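Local atomic coordinates of glycosyl hydrolase family 10 (Prevotella bryantii, PDB entry 4MGQ), a protein that probably hydrolyses internal beta-1,4-xylosidic linkages of xylan, the chain here being its calcium-bound carbohydrate-binding module rather than the catalytic domain. Residues A[54-60]-A[81-87]. Numbering follows the deposited sequence.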
ATOM      1  N   ARG A  54       5.591  -5.359   1.095  1.00  8.34           N
ATOM      2  CA  ARG A  54       5.507  -6.339   2.174  1.00 10.04           C
ATOM      3  C   ARG A  54       4.412  -5.883   3.123  1.00  9.73           C
ATOM      4  O   ARG A  54       4.172  -4.685   3.284  1.00  9.59           O
ATOM      5  CB  ARG A  54       6.843  -6.535   2.909  1.00  9.17           C
ATOM      6  CG  ARG A  54       7.451  -5.303   3.549  1.00 10.09           C
ATOM      7  CD  ARG A  54       8.753  -5.664   4.303  1.00 10.44           C
ATOM      8  NE  ARG A  54       9.263  -4.486   4.986  1.00  9.89           N
ATOM      9  CZ  ARG A  54       9.625  -4.450   6.265  1.00  9.03           C
ATOM     10  NH1 ARG A  54       9.584  -5.551   7.004  1.00 11.99           N
ATOM     11  NH2 ARG A  54      10.049  -3.314   6.795  1.00 10.66           N
ATOM     12  N   VAL A  55       3.746  -6.850   3.746  1.00  8.24           N
ATOM     13  CA  VAL A  55       2.594  -6.545   4.575  1.00  7.66           C
ATOM     14  C   VAL A  55       2.584  -7.452   5.804  1.00  8.56           C
ATOM     15  O   VAL A  55       3.091  -8.577   5.758  1.00  9.51           O
ATOM     16  CB  VAL A  55       1.279  -6.705   3.777  1.00  8.31           C
ATOM     17  CG1 VAL A  55       1.077  -8.162   3.350  1.00 10.72           C
ATOM     18  CG2 VAL A  55       0.092  -6.184   4.585  1.00  7.92           C
ATOM     19  N   LYS A  56       2.012  -6.947   6.887  1.00 10.01           N
ATOM     20  CA  LYS A  56       1.840  -7.688   8.130  1.00  9.78           C
ATOM     21  C   LYS A  56       0.512  -7.231   8.728  1.00  9.48           C
ATOM     22  O   LYS A  56       0.189  -6.047   8.692  1.00  9.66           O
ATOM     23  CB  LYS A  56       3.029  -7.423   9.073  1.00 12.18           C
ATOM     24  CG  LYS A  56       2.911  -7.970  10.498  1.00 13.31           C
ATOM     25  CD  LYS A  56       4.026  -7.384  11.374  1.00 13.24           C
ATOM     26  CE  LYS A  56       3.808  -7.689  12.852  1.00 16.83           C
ATOM     27  NZ  LYS A  56       4.029  -9.141  13.144  1.00 17.89           N
ATOM     28  N   THR A  57      -0.282  -8.164   9.243  1.00  9.72           N
ATOM     29  CA  THR A  57      -1.531  -7.793   9.905  1.00  9.93           C
ATOM     30  C   THR A  57      -1.636  -8.535  11.227  1.00 11.97           C
ATOM     31  O   THR A  57      -0.923  -9.508  11.430  1.00 11.98           O
ATOM     32  CB  THR A  57      -2.772  -8.105   9.050  1.00 10.18           C
ATOM     33  OG1 THR A  57      -2.644  -9.407   8.466  1.00 12.04           O
ATOM     34  CG2 THR A  57      -2.958  -7.056   7.937  1.00  9.48           C
ATOM     35  N   SER A  58      -2.508  -8.075  12.119  1.00 11.32           N
ATOM     36  CA  SER A  58      -2.651  -8.731  13.421  1.00 11.61           C
ATOM     37  C   SER A  58      -3.541  -9.967  13.301  1.00 16.45           C
ATOM     38  O   SER A  58      -3.625 -10.773  14.225  1.00 15.95           O
ATOM     39  CB  SER A  58      -3.189  -7.763  14.466  1.00 12.33           C
ATOM     40  OG  SER A  58      -4.384  -7.143  14.024  1.00 11.73           O
ATOM     41  N   ALA A  59      -4.193 -10.117  12.153  1.00 15.00           N
ATOM     42  CA  ALA A  59      -4.853 -11.375  11.809  1.00 20.18           C
ATOM     43  C   ALA A  59      -4.773 -11.635  10.318  1.00 20.00           C
ATOM     44  O   ALA A  59      -4.798 -10.692   9.525  1.00 20.06           O
ATOM     45  CB  ALA A  59      -6.287 -11.358  12.253  1.00 22.51           C
ATOM     46  N   ALA A  60      -4.677 -12.909   9.947  1.00 18.17           N
ATOM     47  CA  ALA A  60      -4.659 -13.308   8.549  1.00 17.67           C
ATOM     48  C   ALA A  60      -5.907 -12.775   7.860  1.00 19.68           C
ATOM     49  O   ALA A  60      -7.006 -12.845   8.407  1.00 18.64           O
ATOM     50  CB  ALA A  60      -4.573 -14.817   8.421  1.00 23.20           C
ATOM     51  N   LYS A  81      -3.038 -10.995  -0.027  1.00 12.02           N
ATOM     52  CA  LYS A  81      -3.307 -11.588   1.275  1.00 11.82           C
ATOM     53  C   LYS A  81      -2.230 -11.193   2.272  1.00  9.91           C
ATOM     54  O   LYS A  81      -1.093 -10.907   1.896  1.00 10.46           O
ATOM     55  CB  LYS A  81      -3.400 -13.114   1.163  1.00 16.92           C
ATOM     56  CG  LYS A  81      -4.539 -13.600   0.269  1.00 17.59           C
ATOM     57  CD  LYS A  81      -4.616 -15.114   0.253  1.00 27.46           C
ATOM     58  CE  LYS A  81      -5.766 -15.600  -0.619  1.00 30.78           C
ATOM     59  NZ  LYS A  81      -7.082 -15.445   0.064  1.00 33.92           N
ATOM     60  N   SER A  82      -2.593 -11.180   3.547  1.00 11.03           N
ATOM     61  CA  SER A  82      -1.648 -10.852   4.602  1.00  9.71           C
ATOM     62  C   SER A  82      -1.739 -11.894   5.706  1.00 12.87           C
ATOM     63  O   SER A  82      -2.770 -12.546   5.869  1.00 15.27           O
ATOM     64  CB  SER A  82      -1.913  -9.457   5.158  1.00  9.73           C
ATOM     65  OG  SER A  82      -0.979  -9.112   6.169  1.00 11.54           O
ATOM     66  N   THR A  83      -0.643 -12.049   6.439  1.00 11.33           N
ATOM     67  CA  THR A  83      -0.584 -12.937   7.597  1.00 13.98           C
ATOM     68  C   THR A  83       0.008 -12.168   8.771  1.00 13.56           C
ATOM     69  O   THR A  83       0.297 -10.981   8.651  1.00 11.23           O
ATOM     70  CB  THR A  83       0.275 -14.187   7.323  1.00 13.81           C
ATOM     71  OG1 THR A  83       1.652 -13.796   7.211  1.00 15.11           O
ATOM     72  CG2 THR A  83      -0.167 -14.890   6.036  1.00 15.47           C
ATOM     73  N   THR A  84       0.216 -12.840   9.903  1.00 12.46           N
ATOM     74  CA  THR A  84       0.703 -12.151  11.089  1.00 13.19           C
ATOM     75  C   THR A  84       2.228 -12.004  11.111  1.00 13.26           C
ATOM     76  O   THR A  84       2.780 -11.438  12.050  1.00 15.25           O
ATOM     77  CB  THR A  84       0.251 -12.869  12.367  1.00 16.69           C
ATOM     78  OG1 THR A  84       0.705 -14.224  12.322  1.00 15.99           O
ATOM     79  CG2 THR A  84      -1.272 -12.855  12.457  1.00 15.88           C
ATOM     80  N   GLU A  85       2.891 -12.511  10.076  1.00 13.61           N
ATOM     81  CA  GLU A  85       4.321 -12.287   9.886  1.00 14.31           C
ATOM     82  C   GLU A  85       4.512 -11.507   8.597  1.00 13.62           C
ATOM     83  O   GLU A  85       3.702 -11.639   7.690  1.00 12.09           O
ATOM     84  CB  GLU A  85       5.085 -13.613   9.816  1.00 19.26           C
ATOM     85  CG  GLU A  85       4.895 -14.492  11.037  1.00 20.00           C
ATOM     86  CD  GLU A  85       5.481 -13.873  12.285  1.00 30.70           C
ATOM     87  OE1 GLU A  85       6.498 -13.153  12.171  1.00 34.56           O
ATOM     88  OE2 GLU A  85       4.925 -14.095  13.381  1.00 37.08           O
ATOM     89  N   TRP A  86       5.574 -10.712   8.501  1.00 12.20           N
ATOM     90  CA  TRP A  86       5.853 -10.023   7.239  1.00 11.43           C
ATOM     91  C   TRP A  86       5.929 -11.022   6.091  1.00 15.49           C
ATOM     92  O   TRP A  86       6.625 -12.034   6.188  1.00 13.39           O
ATOM     93  CB  TRP A  86       7.168  -9.245   7.296  1.00 11.20           C
ATOM     94  CG  TRP A  86       7.162  -7.978   8.077  1.00  9.87           C
ATOM     95  CD1 TRP A  86       7.790  -7.748   9.267  1.00 11.88           C
ATOM     96  CD2 TRP A  86       6.540  -6.744   7.710  1.00  9.25           C
ATOM     97  NE1 TRP A  86       7.590  -6.454   9.672  1.00 10.91           N
ATOM     98  CE2 TRP A  86       6.832  -5.810   8.728  1.00  9.41           C
ATOM     99  CE3 TRP A  86       5.776  -6.332   6.614  1.00  9.52           C
ATOM    100  CZ2 TRP A  86       6.376  -4.499   8.692  1.00  8.01           C
ATOM    101  CZ3 TRP A  86       5.320  -5.027   6.580  1.00  8.15           C
ATOM    102  CH2 TRP A  86       5.621  -4.124   7.610  1.00  8.03           C
ATOM    103  N   THR A  87       5.195 -10.750   5.016  1.00 10.83           N
ATOM    104  CA  THR A  87       5.348 -11.509   3.777  1.00 10.32           C
ATOM    105  C   THR A  87       5.425 -10.554   2.605  1.00 12.05           C
ATOM    106  O   THR A  87       4.928  -9.431   2.688  1.00 10.84           O
ATOM    107  CB  THR A  87       4.184 -12.476   3.511  1.00 12.23           C
ATOM    108  OG1 THR A  87       2.962 -11.736   3.383  1.00 13.66           O
ATOM    109  CG2 THR A  87       4.053 -13.500   4.631  1.00 15.31           C
TER
HETATM  110  O   HOH W   1       1.820 -11.087   5.743  1.00 11.05           O
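Arg54 lays its guanidinium over one face of the Trp86 indole, in a cation-pi contact that puts CZ 3.9 Å from the centroid of the six-membered ring. The two planes are inclined by 32°, and NH1 is the atom that sits above the middle of the indole. Asp116, a calcium ligand, hydrogen-bonds NH2 and Asp117 forms a salt bridge with NE, while Asp156 pairs one oxygen with NH1 and accepts from Trp86 NE1 with the other, pinning arginine and indole together near the metal site. Val55 pairs with Thr87 through two backbone hydrogen bonds, Val55 N to Thr87 O (3.0 Å) and Thr87 N to Val55 O (3.1 Å), and its methyls pack on Ser82. In this beta-sandwich carbohydrate-binding module, strand 48-57 belongs to one sheet and strand 80-82 edges the other; the loop 83-86 carries the chain across to strand 87-94, next to 48-57. A water accepts from Thr83 N (2.7 Å) and lies within hydrogen-bonding distance of Val55 O, Glu85 O and Thr87 OG1, linking loop and paired strands. On the indole face opposite Arg54 lies Lys56 CB. The lysine chain runs out extended and bends at its last torsion (chi4 71°), bringing NZ to Thr84 O (2.8 Å) and into a salt bridge with Asp158. Thr57 N bonds Thr83 O (2.9 Å); the Thr57 hydroxyl OG1 donates ahead to Ala59 O and lies 2.9 Å from Ser82 OG.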